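Local coordinates for putative PAS/PAC sensor protein (Nakamurella multipartita DSM 44233, PDB 6HMJ) that senses blue light through a flavin mononucleotide-binding light-oxygen-voltage (LOV) domain and thereby mediates RNA binding and translational regulation, probably through its ANTAR domain, at residues Pro206-Lys211 with Arg356-Glu361; Pro266-Leu271 with Gly345-Val350; Ser302-Gly307 with Thr341-Tyr346; Ile314-Gln319 with Phe324-His329. All blocks are in the same frame, centred on the assembly; numbering follows the deposited sequence.

Contact 1. Residues Pro206-Lys211 with Arg356-Glu361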
# COMPACT_ATOMS: atom_id res chain seq x y z
N PRO A 206 -1.94 -1.26 20.69
CA PRO A 206 -2.21 -2.26 21.73
C PRO A 206 -2.62 -3.60 21.12
O PRO A 206 -3.15 -3.67 20.01
CB PRO A 206 -3.35 -1.64 22.54
CG PRO A 206 -3.97 -0.63 21.65
CD PRO A 206 -2.92 -0.17 20.68
N ALA A 207 -2.36 -4.66 21.88
CA ALA A 207 -2.64 -6.00 21.40
C ALA A 207 -4.15 -6.20 21.24
O ALA A 207 -4.94 -5.61 21.97
CB ALA A 207 -2.07 -7.04 22.35
N PRO A 208 -4.57 -7.04 20.30
CA PRO A 208 -6.00 -7.31 20.14
C PRO A 208 -6.60 -7.91 21.41
O PRO A 208 -5.89 -8.40 22.29
CB PRO A 208 -6.07 -8.30 18.97
CG PRO A 208 -4.78 -8.12 18.24
CD PRO A 208 -3.77 -7.78 19.30
N SER A 209 -7.93 -7.87 21.48
CA SER A 209 -8.63 -8.46 22.61
C SER A 209 -8.47 -9.98 22.59
O SER A 209 -8.15 -10.59 21.56
CB SER A 209 -10.11 -8.08 22.57
OG SER A 209 -10.84 -8.80 23.54
N THR A 210 -8.70 -10.59 23.75
CA THR A 210 -8.58 -12.03 23.92
C THR A 210 -9.87 -12.68 24.40
O THR A 210 -9.94 -13.91 24.48
CB THR A 210 -7.43 -12.33 24.90
OG1 THR A 210 -6.18 -12.01 24.28
CG2 THR A 210 -7.41 -13.79 25.32
N LYS A 211 -10.90 -11.89 24.69
CA LYS A 211 -12.12 -12.40 25.32
C LYS A 211 -13.09 -12.90 24.25
O LYS A 211 -13.35 -12.21 23.27
CB LYS A 211 -12.76 -11.30 26.16
CG LYS A 211 -11.78 -10.58 27.09
CD LYS A 211 -11.04 -11.53 28.03
CE LYS A 211 -9.76 -10.88 28.54
NZ LYS A 211 -9.12 -11.68 29.62
N ARG A 356 -10.86 -9.46 11.52
CA ARG A 356 -11.65 -8.41 10.88
C ARG A 356 -12.70 -7.85 11.82
O ARG A 356 -12.83 -6.63 11.97
CB ARG A 356 -12.31 -8.95 9.61
CG ARG A 356 -13.19 -7.93 8.89
CD ARG A 356 -13.83 -8.53 7.65
NE ARG A 356 -14.57 -7.54 6.87
CZ ARG A 356 -15.88 -7.34 6.96
NH1 ARG A 356 -16.63 -8.06 7.79
NH2 ARG A 356 -16.46 -6.42 6.20
N ASP A 357 -13.46 -8.73 12.48
CA ASP A 357 -14.48 -8.27 13.42
C ASP A 357 -13.90 -7.31 14.45
O ASP A 357 -14.58 -6.37 14.88
CB ASP A 357 -15.13 -9.46 14.11
CG ASP A 357 -15.86 -10.38 13.14
OD1 ASP A 357 -16.29 -9.90 12.07
OD2 ASP A 357 -16.01 -11.58 13.46
N GLN A 358 -12.65 -7.53 14.87
CA GLN A 358 -12.06 -6.69 15.91
C GLN A 358 -11.75 -5.30 15.38
O GLN A 358 -11.98 -4.30 16.08
CB GLN A 358 -10.81 -7.36 16.48
CG GLN A 358 -11.12 -8.48 17.47
CD GLN A 358 -9.88 -9.11 18.07
OE1 GLN A 358 -8.83 -9.17 17.42
NE2 GLN A 358 -9.99 -9.56 19.31
N GLN A 359 -11.23 -5.20 14.16
CA GLN A 359 -11.04 -3.89 13.55
C GLN A 359 -12.39 -3.18 13.40
O GLN A 359 -12.53 -2.00 13.74
CB GLN A 359 -10.35 -4.02 12.19
CG GLN A 359 -8.98 -4.70 12.24
CD GLN A 359 -7.93 -3.87 12.96
OE1 GLN A 359 -8.02 -2.64 13.01
NE2 GLN A 359 -6.92 -4.54 13.50
N LEU A 360 -13.39 -3.90 12.89
CA LEU A 360 -14.73 -3.34 12.79
C LEU A 360 -15.24 -2.92 14.16
O LEU A 360 -15.97 -1.92 14.28
CB LEU A 360 -15.69 -4.34 12.15
CG LEU A 360 -15.48 -4.64 10.66
CD1 LEU A 360 -16.48 -5.69 10.18
CD2 LEU A 360 -15.61 -3.39 9.82
N GLU A 361 -14.89 -3.67 15.21
CA GLU A 361 -15.31 -3.33 16.56
C GLU A 361 -14.70 -2.01 17.02
O GLU A 361 -15.34 -1.24 17.73
CB GLU A 361 -14.93 -4.46 17.51
CG GLU A 361 -15.60 -4.44 18.88
CD GLU A 361 -17.06 -4.08 18.85
OE1 GLU A 361 -17.75 -4.42 17.87
OE2 GLU A 361 -17.53 -3.44 19.82

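Contact 2. Residues Pro266-Leu271 with Gly345-Val350. With FMN (flavin mononucleotide), chain E.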
# COMPACT_ATOMS: atom_id res chain seq x y z
N PRO A 266 -9.05 -36.80 11.83
CA PRO A 266 -7.77 -36.20 11.41
C PRO A 266 -7.84 -34.69 11.21
O PRO A 266 -6.83 -34.01 11.42
CB PRO A 266 -7.46 -36.93 10.09
CG PRO A 266 -8.19 -38.22 10.19
CD PRO A 266 -9.45 -37.91 10.95
N ALA A 267 -8.98 -34.15 10.79
CA ALA A 267 -9.09 -32.70 10.65
C ALA A 267 -8.82 -32.02 11.98
O ALA A 267 -8.23 -30.93 12.03
CB ALA A 267 -10.48 -32.32 10.13
N PHE A 268 -9.24 -32.64 13.08
CA PHE A 268 -8.89 -32.13 14.40
C PHE A 268 -7.38 -32.24 14.63
O PHE A 268 -6.77 -31.34 15.22
CB PHE A 268 -9.65 -32.90 15.48
CG PHE A 268 -9.35 -32.46 16.88
CD1 PHE A 268 -8.35 -33.08 17.61
CD2 PHE A 268 -10.07 -31.44 17.47
CE1 PHE A 268 -8.07 -32.69 18.90
CE2 PHE A 268 -9.79 -31.04 18.76
CZ PHE A 268 -8.78 -31.67 19.48
N GLU A 269 -6.77 -33.33 14.17
CA GLU A 269 -5.33 -33.49 14.34
C GLU A 269 -4.56 -32.40 13.59
O GLU A 269 -3.61 -31.83 14.12
CB GLU A 269 -4.90 -34.88 13.87
CG GLU A 269 -5.61 -36.02 14.59
CD GLU A 269 -5.08 -37.40 14.21
OE1 GLU A 269 -3.98 -37.47 13.61
OE2 GLU A 269 -5.75 -38.40 14.52
N ARG A 270 -4.97 -32.10 12.35
CA ARG A 270 -4.33 -31.02 11.61
C ARG A 270 -4.55 -29.68 12.30
O ARG A 270 -3.63 -28.86 12.39
CB ARG A 270 -4.84 -30.98 10.17
CG ARG A 270 -4.31 -32.10 9.29
CD ARG A 270 -4.82 -31.98 7.85
NE ARG A 270 -5.68 -33.10 7.47
CZ ARG A 270 -7.00 -33.04 7.35
NH1 ARG A 270 -7.66 -31.91 7.57
NH2 ARG A 270 -7.68 -34.13 7.00
N LEU A 271 -5.77 -29.43 12.77
CA LEU A 271 -6.09 -28.13 13.36
C LEU A 271 -5.27 -27.86 14.61
O LEU A 271 -4.73 -26.77 14.79
CB LEU A 271 -7.58 -28.07 13.69
CG LEU A 271 -8.09 -26.88 14.50
CD1 LEU A 271 -7.99 -25.60 13.68
CD2 LEU A 271 -9.52 -27.11 14.97
N GLY A 345 -18.29 -31.96 19.28
CA GLY A 345 -17.66 -30.66 19.13
C GLY A 345 -17.12 -30.49 17.72
O GLY A 345 -16.50 -31.41 17.18
N TYR A 346 -17.35 -29.32 17.14
CA TYR A 346 -16.90 -29.00 15.78
C TYR A 346 -16.03 -27.75 15.86
O TYR A 346 -16.54 -26.63 15.83
CB TYR A 346 -18.09 -28.78 14.84
CG TYR A 346 -19.18 -29.82 14.97
CD1 TYR A 346 -20.13 -29.73 15.98
CD2 TYR A 346 -19.25 -30.89 14.09
CE1 TYR A 346 -21.13 -30.68 16.11
CE2 TYR A 346 -20.24 -31.84 14.21
CZ TYR A 346 -21.18 -31.73 15.22
OH TYR A 346 -22.17 -32.68 15.35
N GLN A 347 -14.72 -27.94 15.95
CA GLN A 347 -13.80 -26.82 16.09
C GLN A 347 -13.52 -26.19 14.73
O GLN A 347 -13.36 -26.88 13.72
CB GLN A 347 -12.49 -27.27 16.73
CG GLN A 347 -12.63 -27.80 18.15
CD GLN A 347 -13.04 -29.26 18.22
OE1 GLN A 347 -13.29 -29.90 17.20
NE2 GLN A 347 -13.09 -29.80 19.44
N LEU A 348 -13.47 -24.85 14.71
CA LEU A 348 -13.24 -24.09 13.49
C LEU A 348 -12.25 -22.98 13.79
O LEU A 348 -12.42 -22.23 14.76
CB LEU A 348 -14.54 -23.48 12.95
CG LEU A 348 -15.58 -24.46 12.41
CD1 LEU A 348 -16.90 -23.74 12.17
CD2 LEU A 348 -15.09 -25.11 11.12
N ASP A 349 -11.21 -22.87 12.96
CA ASP A 349 -10.27 -21.76 13.05
C ASP A 349 -10.89 -20.56 12.36
O ASP A 349 -10.97 -20.51 11.12
CB ASP A 349 -8.94 -22.15 12.40
CG ASP A 349 -7.89 -21.06 12.54
OD1 ASP A 349 -8.22 -19.99 13.10
OD2 ASP A 349 -6.75 -21.27 12.09
N VAL A 350 -11.34 -19.59 13.15
CA VAL A 350 -12.01 -18.41 12.62
C VAL A 350 -11.16 -17.18 12.90
O VAL A 350 -11.69 -16.07 13.10
CB VAL A 350 -13.43 -18.26 13.21
CG1 VAL A 350 -14.28 -19.45 12.82
CG2 VAL A 350 -13.37 -18.12 14.73
N1 FMN E . -12.76 -26.16 25.06
C2 FMN E . -11.82 -25.49 24.35
O2 FMN E . -11.23 -24.53 24.90
N3 FMN E . -11.50 -25.81 23.09
C4 FMN E . -12.09 -26.81 22.43
O4 FMN E . -11.77 -27.08 21.25
C4A FMN E . -13.13 -27.60 23.13
N5 FMN E . -13.76 -28.63 22.53
C5A FMN E . -14.71 -29.33 23.20
C6 FMN E . -15.35 -30.38 22.56
C7 FMN E . -16.32 -31.12 23.22
C7M FMN E . -17.00 -32.26 22.50
C8 FMN E . -16.68 -30.77 24.62
C8M FMN E . -17.73 -31.55 25.37
C9 FMN E . -16.05 -29.72 25.26
C9A FMN E . -15.07 -28.98 24.61
N10 FMN E . -14.40 -27.90 25.25
C10 FMN E . -13.43 -27.20 24.52
C1' FMN E . -14.68 -27.45 26.62
C2' FMN E . -13.71 -28.09 27.59
O2' FMN E . -13.39 -29.42 27.20
C3' FMN E . -14.34 -28.10 28.97
O3' FMN E . -15.56 -28.85 28.92
C4' FMN E . -14.66 -26.71 29.50
O4' FMN E . -13.47 -25.92 29.55
C5' FMN E . -15.27 -26.91 30.88
O5' FMN E . -14.67 -26.07 31.86
P FMN E . -13.59 -26.71 32.87
O1P FMN E . -13.19 -25.51 33.70
O2P FMN E . -14.38 -27.76 33.61
O3P FMN E . -12.52 -27.30 31.99

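Contact 3. Residues Ser302-Gly307 with Thr341-Tyr346. With FMN (flavin mononucleotide), chain E.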
# COMPACT_ATOMS: atom_id res chain seq x y z
N SER A 302 -21.64 -24.84 32.36
CA SER A 302 -23.07 -24.74 32.63
C SER A 302 -23.88 -25.23 31.44
O SER A 302 -24.86 -25.97 31.60
CB SER A 302 -23.44 -23.29 32.97
OG SER A 302 -24.67 -23.23 33.67
N ALA A 303 -23.50 -24.82 30.22
CA ALA A 303 -24.20 -25.27 29.03
C ALA A 303 -24.18 -26.79 28.93
O ALA A 303 -25.22 -27.42 28.69
CB ALA A 303 -23.57 -24.64 27.78
N ILE A 304 -23.01 -27.39 29.12
CA ILE A 304 -22.89 -28.85 29.04
C ILE A 304 -23.75 -29.51 30.11
O ILE A 304 -24.51 -30.43 29.84
CB ILE A 304 -21.41 -29.26 29.16
CG1 ILE A 304 -20.65 -28.86 27.90
CG2 ILE A 304 -21.30 -30.77 29.42
CD1 ILE A 304 -19.15 -28.99 28.00
N ALA A 305 -23.63 -29.04 31.36
CA ALA A 305 -24.36 -29.64 32.46
C ALA A 305 -25.86 -29.62 32.21
O ALA A 305 -26.59 -30.49 32.72
CB ALA A 305 -24.04 -28.92 33.77
N ASN A 306 -26.35 -28.65 31.45
CA ASN A 306 -27.78 -28.52 31.18
C ASN A 306 -28.21 -29.20 29.88
O ASN A 306 -29.40 -29.16 29.55
CB ASN A 306 -28.17 -27.04 31.12
CG ASN A 306 -28.13 -26.38 32.49
OD1 ASN A 306 -29.07 -26.51 33.27
ND2 ASN A 306 -27.04 -25.68 32.78
N GLY A 307 -27.28 -29.83 29.16
CA GLY A 307 -27.64 -30.46 27.90
C GLY A 307 -28.01 -29.48 26.82
O GLY A 307 -28.76 -29.82 25.91
N THR A 341 -25.69 -38.60 26.82
CA THR A 341 -24.56 -39.47 27.07
C THR A 341 -23.26 -38.96 26.45
O THR A 341 -22.19 -39.19 27.03
CB THR A 341 -24.86 -40.89 26.56
OG1 THR A 341 -24.83 -40.92 25.13
CG2 THR A 341 -26.22 -41.35 27.03
N HIS A 342 -23.32 -38.26 25.32
CA HIS A 342 -22.13 -37.69 24.70
C HIS A 342 -22.40 -36.25 24.27
O HIS A 342 -23.53 -35.75 24.32
CB HIS A 342 -21.67 -38.49 23.47
CG HIS A 342 -21.21 -39.88 23.77
ND1 HIS A 342 -22.08 -40.90 24.11
CD2 HIS A 342 -19.97 -40.43 23.80
CE1 HIS A 342 -21.40 -42.01 24.32
NE2 HIS A 342 -20.12 -41.75 24.13
N TYR A 343 -21.32 -35.58 23.86
CA TYR A 343 -21.37 -34.26 23.24
C TYR A 343 -20.46 -34.30 22.02
O TYR A 343 -19.39 -34.91 22.05
CB TYR A 343 -20.90 -33.15 24.19
CG TYR A 343 -22.01 -32.28 24.76
CD1 TYR A 343 -22.67 -32.64 25.93
CD2 TYR A 343 -22.38 -31.10 24.14
CE1 TYR A 343 -23.67 -31.85 26.45
CE2 TYR A 343 -23.38 -30.31 24.65
CZ TYR A 343 -24.03 -30.69 25.81
OH TYR A 343 -25.03 -29.91 26.34
N ILE A 344 -20.89 -33.65 20.94
CA ILE A 344 -20.08 -33.52 19.73
C ILE A 344 -19.55 -32.10 19.66
O ILE A 344 -20.28 -31.14 19.97
CB ILE A 344 -20.87 -33.87 18.46
CG1 ILE A 344 -21.58 -35.22 18.63
CG2 ILE A 344 -19.94 -33.91 17.26
CD1 ILE A 344 -22.50 -35.57 17.48
N GLY A 345 -18.29 -31.96 19.28
CA GLY A 345 -17.66 -30.66 19.13
C GLY A 345 -17.12 -30.49 17.72
O GLY A 345 -16.50 -31.41 17.18
N TYR A 346 -17.35 -29.32 17.14
CA TYR A 346 -16.90 -29.00 15.78
C TYR A 346 -16.03 -27.75 15.86
O TYR A 346 -16.54 -26.63 15.83
CB TYR A 346 -18.09 -28.78 14.84
CG TYR A 346 -19.18 -29.82 14.97
CD1 TYR A 346 -20.13 -29.73 15.98
CD2 TYR A 346 -19.25 -30.89 14.09
CE1 TYR A 346 -21.13 -30.68 16.11
CE2 TYR A 346 -20.24 -31.84 14.21
CZ TYR A 346 -21.18 -31.73 15.22
OH TYR A 346 -22.17 -32.68 15.35
N1 FMN E . -12.76 -26.16 25.06
C2 FMN E . -11.82 -25.49 24.35
O2 FMN E . -11.23 -24.53 24.90
N3 FMN E . -11.50 -25.81 23.09
C4 FMN E . -12.09 -26.81 22.43
O4 FMN E . -11.77 -27.08 21.25
C4A FMN E . -13.13 -27.60 23.13
N5 FMN E . -13.76 -28.63 22.53
C5A FMN E . -14.71 -29.33 23.20
C6 FMN E . -15.35 -30.38 22.56
C7 FMN E . -16.32 -31.12 23.22
C7M FMN E . -17.00 -32.26 22.50
C8 FMN E . -16.68 -30.77 24.62
C8M FMN E . -17.73 -31.55 25.37
C9 FMN E . -16.05 -29.72 25.26
C9A FMN E . -15.07 -28.98 24.61
N10 FMN E . -14.40 -27.90 25.25
C10 FMN E . -13.43 -27.20 24.52
C1' FMN E . -14.68 -27.45 26.62
C2' FMN E . -13.71 -28.09 27.59
O2' FMN E . -13.39 -29.42 27.20
C3' FMN E . -14.34 -28.10 28.97
O3' FMN E . -15.56 -28.85 28.92
C4' FMN E . -14.66 -26.71 29.50
O4' FMN E . -13.47 -25.92 29.55
C5' FMN E . -15.27 -26.91 30.88
O5' FMN E . -14.67 -26.07 31.86
P FMN E . -13.59 -26.71 32.87
O1P FMN E . -13.19 -25.51 33.70
O2P FMN E . -14.38 -27.76 33.61
O3P FMN E . -12.52 -27.30 31.99

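Contact 4. Residues Ile314-Gln319 with Phe324-His329. With FMN (flavin mononucleotide), chain E.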
# COMPACT_ATOMS: atom_id res chain seq x y z
N ILE A 314 -13.39 -18.99 21.59
CA ILE A 314 -12.40 -19.04 22.66
C ILE A 314 -11.01 -19.05 22.04
O ILE A 314 -10.82 -19.52 20.92
CB ILE A 314 -12.63 -20.27 23.57
CG1 ILE A 314 -11.76 -20.18 24.83
CG2 ILE A 314 -12.34 -21.56 22.81
CD1 ILE A 314 -12.11 -21.20 25.89
N ARG A 315 -10.05 -18.53 22.79
CA ARG A 315 -8.66 -18.50 22.35
C ARG A 315 -8.00 -19.83 22.68
O ARG A 315 -8.08 -20.30 23.82
CB ARG A 315 -7.93 -17.34 23.03
CG ARG A 315 -6.55 -17.02 22.49
CD ARG A 315 -6.62 -16.33 21.13
NE ARG A 315 -5.32 -15.82 20.69
CZ ARG A 315 -5.05 -15.42 19.45
NH1 ARG A 315 -5.98 -15.47 18.51
NH2 ARG A 315 -3.84 -14.96 19.16
N ASN A 316 -7.37 -20.45 21.68
CA ASN A 316 -6.81 -21.78 21.82
C ASN A 316 -5.38 -21.80 21.31
O ASN A 316 -4.88 -20.83 20.72
CB ASN A 316 -7.62 -22.83 21.05
CG ASN A 316 -8.85 -23.33 21.80
OD1 ASN A 316 -9.62 -24.12 21.25
ND2 ASN A 316 -9.05 -22.90 23.05
N PHE A 317 -4.72 -22.95 21.51
CA PHE A 317 -3.31 -23.10 21.19
C PHE A 317 -3.05 -24.53 20.73
O PHE A 317 -3.51 -25.48 21.36
CB PHE A 317 -2.44 -22.77 22.41
CG PHE A 317 -2.82 -21.48 23.08
CD1 PHE A 317 -3.78 -21.46 24.07
CD2 PHE A 317 -2.22 -20.29 22.70
CE1 PHE A 317 -4.14 -20.27 24.68
CE2 PHE A 317 -2.57 -19.10 23.31
CZ PHE A 317 -3.53 -19.09 24.29
N ARG A 318 -2.33 -24.66 19.62
CA ARG A 318 -1.96 -25.97 19.11
C ARG A 318 -0.89 -26.60 20.01
O ARG A 318 -0.39 -25.98 20.95
CB ARG A 318 -1.44 -25.84 17.67
CG ARG A 318 -2.38 -25.08 16.75
CD ARG A 318 -1.86 -25.02 15.32
NE ARG A 318 -0.55 -24.36 15.24
CZ ARG A 318 0.08 -24.08 14.10
NH1 ARG A 318 -0.48 -24.38 12.93
NH2 ARG A 318 1.26 -23.49 14.12
N GLN A 319 -0.55 -27.85 19.71
CA GLN A 319 0.47 -28.53 20.50
C GLN A 319 1.82 -27.83 20.42
O GLN A 319 2.65 -28.02 21.32
CB GLN A 319 0.61 -29.99 20.06
CG GLN A 319 1.61 -30.78 20.88
CD GLN A 319 1.36 -32.29 20.87
OE1 GLN A 319 1.74 -33.00 21.80
NE2 GLN A 319 0.75 -32.78 19.80
N PHE A 324 -4.83 -19.50 18.05
CA PHE A 324 -5.84 -19.33 17.02
C PHE A 324 -7.18 -19.15 17.70
O PHE A 324 -7.39 -19.62 18.83
CB PHE A 324 -5.87 -20.52 16.05
CG PHE A 324 -6.33 -21.81 16.67
CD1 PHE A 324 -5.46 -22.59 17.42
CD2 PHE A 324 -7.64 -22.25 16.51
CE1 PHE A 324 -5.88 -23.78 17.99
CE2 PHE A 324 -8.06 -23.44 17.08
CZ PHE A 324 -7.18 -24.20 17.82
N TRP A 325 -8.09 -18.46 17.03
CA TRP A 325 -9.45 -18.32 17.53
C TRP A 325 -10.26 -19.54 17.12
O TRP A 325 -10.29 -19.92 15.95
CB TRP A 325 -10.11 -17.05 16.99
CG TRP A 325 -9.68 -15.80 17.70
CD1 TRP A 325 -8.78 -14.87 17.27
CD2 TRP A 325 -10.14 -15.35 18.98
NE1 TRP A 325 -8.66 -13.87 18.20
CE2 TRP A 325 -9.48 -14.14 19.26
CE3 TRP A 325 -11.05 -15.86 19.91
CZ2 TRP A 325 -9.70 -13.43 20.44
CZ3 TRP A 325 -11.27 -15.15 21.08
CH2 TRP A 325 -10.59 -13.95 21.33
N ASN A 326 -10.93 -20.15 18.10
CA ASN A 326 -11.66 -21.39 17.91
C ASN A 326 -13.14 -21.12 18.18
O ASN A 326 -13.53 -20.88 19.33
CB ASN A 326 -11.13 -22.48 18.85
CG ASN A 326 -11.81 -23.83 18.66
OD1 ASN A 326 -12.83 -23.94 17.98
ND2 ASN A 326 -11.23 -24.86 19.26
N GLU A 327 -13.94 -21.13 17.13
CA GLU A 327 -15.40 -21.16 17.27
C GLU A 327 -15.82 -22.62 17.11
O GLU A 327 -15.84 -23.16 16.00
CB GLU A 327 -16.09 -20.27 16.24
CG GLU A 327 -17.59 -20.17 16.48
CD GLU A 327 -18.32 -19.41 15.39
OE1 GLU A 327 -18.36 -18.17 15.47
OE2 GLU A 327 -18.85 -20.07 14.47
N PHE A 328 -16.14 -23.26 18.23
CA PHE A 328 -16.57 -24.65 18.22
C PHE A 328 -17.99 -24.75 18.75
O PHE A 328 -18.33 -24.16 19.78
CB PHE A 328 -15.62 -25.55 19.03
CG PHE A 328 -15.66 -25.31 20.52
CD1 PHE A 328 -16.61 -25.93 21.31
CD2 PHE A 328 -14.71 -24.51 21.12
CE1 PHE A 328 -16.63 -25.73 22.68
CE2 PHE A 328 -14.73 -24.31 22.49
CZ PHE A 328 -15.69 -24.92 23.27
N HIS A 329 -18.83 -25.50 18.03
CA HIS A 329 -20.21 -25.73 18.42
C HIS A 329 -20.30 -27.01 19.23
O HIS A 329 -19.62 -28.00 18.94
CB HIS A 329 -21.09 -25.80 17.17
CG HIS A 329 -22.50 -26.22 17.45
ND1 HIS A 329 -23.04 -27.38 16.94
CD2 HIS A 329 -23.49 -25.62 18.15
CE1 HIS A 329 -24.30 -27.49 17.34
NE2 HIS A 329 -24.60 -26.43 18.07
N1 FMN E . -12.76 -26.16 25.06
C2 FMN E . -11.82 -25.49 24.35
O2 FMN E . -11.23 -24.53 24.90
N3 FMN E . -11.50 -25.81 23.09
C4 FMN E . -12.09 -26.81 22.43
O4 FMN E . -11.77 -27.08 21.25
C4A FMN E . -13.13 -27.60 23.13
N5 FMN E . -13.76 -28.63 22.53
C5A FMN E . -14.71 -29.33 23.20
C6 FMN E . -15.35 -30.38 22.56
C7 FMN E . -16.32 -31.12 23.22
C7M FMN E . -17.00 -32.26 22.50
C8 FMN E . -16.68 -30.77 24.62
C8M FMN E . -17.73 -31.55 25.37
C9 FMN E . -16.05 -29.72 25.26
C9A FMN E . -15.07 -28.98 24.61
N10 FMN E . -14.40 -27.90 25.25
C10 FMN E . -13.43 -27.20 24.52
C1' FMN E . -14.68 -27.45 26.62
C2' FMN E . -13.71 -28.09 27.59
O2' FMN E . -13.39 -29.42 27.20
C3' FMN E . -14.34 -28.10 28.97
O3' FMN E . -15.56 -28.85 28.92
C4' FMN E . -14.66 -26.71 29.50
O4' FMN E . -13.47 -25.92 29.55
C5' FMN E . -15.27 -26.91 30.88
O5' FMN E . -14.67 -26.07 31.86
P FMN E . -13.59 -26.71 32.87
O1P FMN E . -13.19 -25.51 33.70
O2P FMN E . -14.38 -27.76 33.61
O3P FMN E . -12.52 -27.30 31.99

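Contact 1. Residues Pro206-Lys211 with Arg356-Glu361
Gln358 reaches from its helix to the extended loop at Pro208 and Ser209, and its terminal amide makes every touch between the two segments. The polar part is one hydrogen bond. NE2 donates to the backbone O of Ser209 at 3.1 Å with an N-H...O angle of 150°. The acceptor lies close to the plane of the glutamine amide, whereas the nitrogen stands well above the carbonyl plane of Ser209, so the carbonyl is approached over its face. Gln358 reaches this far because its chain is extended beyond CG (chi2 -178°). The remaining touches are van der Waals: OE1 rests on the proline ring, 3.3 Å from Pro208 CB, and NE2 passes 3.6 Å from Ser209 CB. Within the loop itself, Ser209 OG, anti to its own nitrogen (chi1 171°), accepts a nearly straight bond from Lys211 N at 3.3 Å, which fixes the bend beyond the gripped carbonyl. Around this point Pro208 also leans on Ser197 and Thr201 of helix 192-202, and Arg356 and Gln359 tie the other sides of their helix to Phe150, Asp151 and His164. The arrangement is an ST turn in the loop leading into strand 213-216, hydrogen-bonded through Ser209 O to helix 351-372, which follows the LOV core.

Contact 2. Residues Pro266-Leu271 with Gly345-Val350
Phe268 and Leu271, one turn apart on helix 266-272, meet Gln347 and Asp349 of segment 345-350. The amide of Gln347 lies along the rim of the phenyl ring, with OE1 near the ring plane and 3.6 Å from Phe268 CD2; ring and amide planes are 61° apart. Leu271 divides its methyls between two residues of the segment, CD2 at 3.5 Å from Gln347 CB and CD1 at 3.8 Å from Asp349 CB. A bend at chi2 (84°) turns the glutamine amide back toward the flavin. There NE2 makes a weak hydrogen bond of 3.4 Å to FMN N5, and Gln347 CG comes within 3.3 Å of FMN O4. One shell further out, Thr250 OG1 bonds to NE2 and to the carbonyl of Gly345, positioning the amide, while at the far end Thr351 OG1 is hydrogen-bonded to Asp349 OD1. A leucine in place of Gln347 would probably leave flavin N5 and Thr250 without their amide partner. Since LOV photochemistry generally protonates N5 as a cysteine adds to the neighbouring ring carbon, a glutamine donating only weakly to N5 in this state is consistent with a group able to rearrange and pass the signal to the sheet.

Contact 3. Residues Ser302-Gly307 with Thr341-Tyr346
Ile304 and Tyr343 bring helix 294-305 and strand 340-346 to 8.1 Å between their CA atoms, just before the helix closes in a Schellman motif at Gly307, whose phi is positive. The tyrosine ring spans this gap and points its hydroxyl at the helix end. CG1 of Ile304 lies over one face of the ring and CG2 comes 4.0 Å from Tyr343 CE1, while the CA of Gly307 lies at the ring's edge, near its plane. Tyr343 OH bonds to the carbonyl O of Asp308, the residue following the turn, so the phenol holds the chain where it leaves the helix. CG1 of Ile304, beside the backbone nitrogen (chi1 -71°), also carries CD1 to within 3.9 Å of FMN C8M. The same methyl C8M also meets Tyr343 CB at 3.7 Å. Farther along the strand, Gly345 N is 3.5 Å from FMN C7M. A phenylalanine at Tyr343 would probably keep the packing on Ile304 yet leave the Asp308 carbonyl without its hydroxyl partner. On the strand's other face, His342 and Ile344 pack against Ile237 and Arg240 of the second subunit. The chemistry is thus chiefly apolar, suited to the dimethylbenzene end of the flavin, with one polar link tying strand to helix end.

Contact 4. Residues Ile314-Gln319 with Phe324-His329
Arg315 lies over one face of the Trp325 indole. Its CD stands 4.2 Å from the centroid of the five-membered ring in a CH-pi contact, and CZ adds an off-centre cation-pi interaction at 4.5 Å, the guanidinium inclined 55° to the ring with Trp325 CG at its edge. Phe324 takes Asn316 CB over one face, 3.9 Å from its centroid. Phe328 lays a face against the flavin, its CZ 3.4 Å from FMN C10, while Ile314 CG2 meets its edge. Asn316 bonds the flavin's pyrimidine end, and Asn326 holds it there: Asn316 OD1 accepts from Asn326 ND2 (2.7 Å) and from FMN N3 (3.1 Å), and Asn316 ND2 donates to FMN O2 at 3.3 Å. With its CG beside the backbone nitrogen (chi1 -82°), Asn316 turns both amide atoms to the ligand, its plane 82° from that of Asn326. Paired N-H...O bonds between Ile314 and Asn326, and between Asn316 and Phe324, flank the non-hydrogen-bonded pair Arg315-Trp325. The segments form an antiparallel hairpin of the PAS sheet, strands 310-317 and 323-334. Its flavin-binding face carries the asparagines and Phe328; on the other, Trp325 packs against Val354 and Gln358 of helix 351-372. On the strand's second edge Leu348 and Val350 form backbone hydrogen bonds with Glu327 and Trp325.

Contact 1 is the surface member of the set, a small, mostly polar contact away from the flavin. Contacts 3 and 4 are buried, and contact 2 is partly so, its outer end reaching solvent-facing residues. Contacts 2, 3 and 4 surround one flavin from different sides: contact 3 is mainly apolar, contact 4 supplies directional amide bonds, and contact 2 adds a glutamine that bonds the flavin only weakly. Contacts 2 and 3 share Gly345 and Tyr346 of strand 340-346, whose neighbour 323-334 belongs to contact 4. Trp325 carries contact 4 to contact 1 by packing on Ser209 and Gln358.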